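Side-chain contact in lactate dehydrogenase (PDB 6CT6), which probably catalyses the NADH-dependent interconversion of pyruvate and lactate, and binds NADH and the pyruvate analogue oxamate: residues 25-30 / 249-254. Numbering follows the deposited sequence.
Sequences AFLCSL and SAILMA
Leu-27 and Ile-251 are where segments 25-30 and 249-254, on helices 19-31 and 244-259, come nearest, with their CA atoms 7.6 Å apart. Both side chains leave their backbones toward the opposite helix. The CD1 methyl of Leu-27 rests against the inner part of Ile-251, 3.9 Å from its CG1 and 4.1 Å from its CB. The two side chains run obliquely across each other. Ile-251 also reaches across the face of helix 19-31 to a second residue: its CD1 lies 3.8 Å from SG of Cys-28. The torsions account for this split. In Ile-251, CG1 stands anti to the carbonyl carbon (chi1 -79°), and the turn at chi2 (-70°) carries CD1 to the sulfur, while CB and CG1 stay beside Leu-27. The isoleucine thus touches two successive residues of the helix.

Helix 19-31 follows the glycine-rich turn of the Rossmann-type NAD-binding domain. Helix 244-259 comes from the alpha/beta C-terminal part of the chain, so the contact joins it to the NAD-binding part. Its layer continues onto the central sheet, where Ile-251 touches Ile-82 and Cys-28 touches Val-36. Leu-27 also packs on Leu-30 of the second subunit, so it forms part of the interface between the two subunits.

The side chain of Ile-251 is about 12 Å from the bound NADH, so the contact is structural packing away from the cofactor. All three touching residues are buried, and they meet through aliphatic carbons and one sulfur. The chemistry implies cohesion by van der Waals and hydrophobic contact, without a polar link between the two segments.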
loop_
_atom_site.group_PDB
_atom_site.type_symbol
_atom_site.label_atom_id
_atom_site.label_comp_id
_atom_site.label_asym_id
_atom_site.label_seq_id
_atom_site.Cartn_x
_atom_site.Cartn_y
_atom_site.Cartn_z
ATOM N N ALA B 25 -7.078 -3.192 0.658
ATOM C CA ALA B 25 -7.767 -3.020 -0.618
ATOM C C ALA B 25 -6.775 -3.016 -1.774
ATOM O O ALA B 25 -7.039 -3.596 -2.834
ATOM C CB ALA B 25 -8.577 -1.724 -0.601
ATOM N N PHE B 26 -5.634 -2.355 -1.588
ATOM C CA PHE B 26 -4.556 -2.388 -2.570
ATOM C C PHE B 26 -4.133 -3.823 -2.869
ATOM O O PHE B 26 -3.936 -4.197 -4.031
ATOM C CB PHE B 26 -3.385 -1.561 -2.035
ATOM C CG PHE B 26 -2.287 -1.297 -3.032
ATOM C CD1 PHE B 26 -2.558 -1.061 -4.372
ATOM C CD2 PHE B 26 -0.971 -1.234 -2.603
ATOM C CE1 PHE B 26 -1.526 -0.796 -5.260
ATOM C CE2 PHE B 26 0.054 -0.970 -3.482
ATOM C CZ PHE B 26 -0.218 -0.750 -4.811
ATOM N N LEU B 27 -3.991 -4.648 -1.824
ATOM C CA LEU B 27 -3.579 -6.035 -2.015
ATOM C C LEU B 27 -4.614 -6.823 -2.809
ATOM O O LEU B 27 -4.257 -7.671 -3.637
ATOM C CB LEU B 27 -3.331 -6.693 -0.659
ATOM C CG LEU B 27 -2.033 -6.280 0.042
ATOM C CD1 LEU B 27 -2.101 -6.617 1.520
ATOM C CD2 LEU B 27 -0.834 -6.955 -0.601
ATOM N N CYS B 28 -5.900 -6.572 -2.560
ATOM C CA CYS B 28 -6.946 -7.265 -3.307
ATOM C C CYS B 28 -6.869 -6.928 -4.790
ATOM O O CYS B 28 -6.985 -7.813 -5.648
ATOM C CB CYS B 28 -8.318 -6.903 -2.739
ATOM S SG CYS B 28 -8.655 -7.623 -1.110
ATOM N N SER B 29 -6.672 -5.648 -5.109
ATOM C CA SER B 29 -6.493 -5.236 -6.497
ATOM C C SER B 29 -5.308 -5.953 -7.133
ATOM O O SER B 29 -5.425 -6.532 -8.220
ATOM C CB SER B 29 -6.303 -3.719 -6.558
ATOM O OG SER B 29 -6.027 -3.275 -7.875
ATOM N N LEU B 30 -4.157 -5.938 -6.458
ATOM C CA LEU B 30 -2.941 -6.514 -7.023
ATOM C C LEU B 30 -3.043 -8.030 -7.158
ATOM O O LEU B 30 -2.547 -8.604 -8.135
ATOM C CB LEU B 30 -1.738 -6.140 -6.150
ATOM C CG LEU B 30 -1.349 -4.662 -6.066
ATOM C CD1 LEU B 30 -0.332 -4.450 -4.953
ATOM C CD2 LEU B 30 -0.793 -4.156 -7.389
ATOM N N SER B 249 -0.724 -9.495 6.517
ATOM C CA SER B 249 -1.023 -10.627 7.390
ATOM C C SER B 249 -2.509 -10.959 7.368
ATOM O O SER B 249 -2.894 -12.123 7.197
ATOM C CB SER B 249 -0.565 -10.327 8.819
ATOM O OG SER B 249 0.843 -10.175 8.888
ATOM N N ALA B 250 -3.361 -9.946 7.550
ATOM C CA ALA B 250 -4.802 -10.176 7.538
ATOM C C ALA B 250 -5.263 -10.728 6.197
ATOM O O ALA B 250 -6.124 -11.617 6.145
ATOM C CB ALA B 250 -5.542 -8.878 7.855
ATOM N N ILE B 251 -4.704 -10.215 5.099
ATOM C CA ILE B 251 -5.164 -10.625 3.776
ATOM C C ILE B 251 -4.781 -12.076 3.499
ATOM O O ILE B 251 -5.542 -12.821 2.870
ATOM C CB ILE B 251 -4.614 -9.664 2.706
ATOM C CG1 ILE B 251 -5.440 -8.366 2.679
ATOM C CG2 ILE B 251 -4.600 -10.310 1.321
ATOM C CD1 ILE B 251 -6.862 -8.519 2.137
ATOM N N LEU B 252 -3.608 -12.507 3.962
ATOM C CA LEU B 252 -3.225 -13.904 3.776
ATOM C C LEU B 252 -4.168 -14.831 4.528
ATOM O O LEU B 252 -4.505 -15.914 4.034
ATOM C CB LEU B 252 -1.774 -14.128 4.216
ATOM C CG LEU B 252 -0.692 -13.472 3.351
ATOM C CD1 LEU B 252 0.702 -13.855 3.832
ATOM C CD2 LEU B 252 -0.862 -13.834 1.875
ATOM N N MET B 253 -4.620 -14.419 5.716
ATOM C CA MET B 253 -5.604 -15.211 6.448
ATOM C C MET B 253 -6.908 -15.302 5.665
ATOM O O MET B 253 -7.491 -16.384 5.527
ATOM C CB MET B 253 -5.848 -14.599 7.828
ATOM C CG MET B 253 -4.632 -14.622 8.746
ATOM S SD MET B 253 -4.799 -13.529 10.183
ATOM C CE MET B 253 -6.214 -14.257 11.007
ATOM N N ALA B 254 -7.374 -14.169 5.131
ATOM C CA ALA B 254 -8.596 -14.166 4.331
ATOM C C ALA B 254 -8.439 -15.031 3.089
ATOM O O ALA B 254 -9.383 -15.715 2.675
ATOM C CB ALA B 254 -8.955 -12.735 3.939
#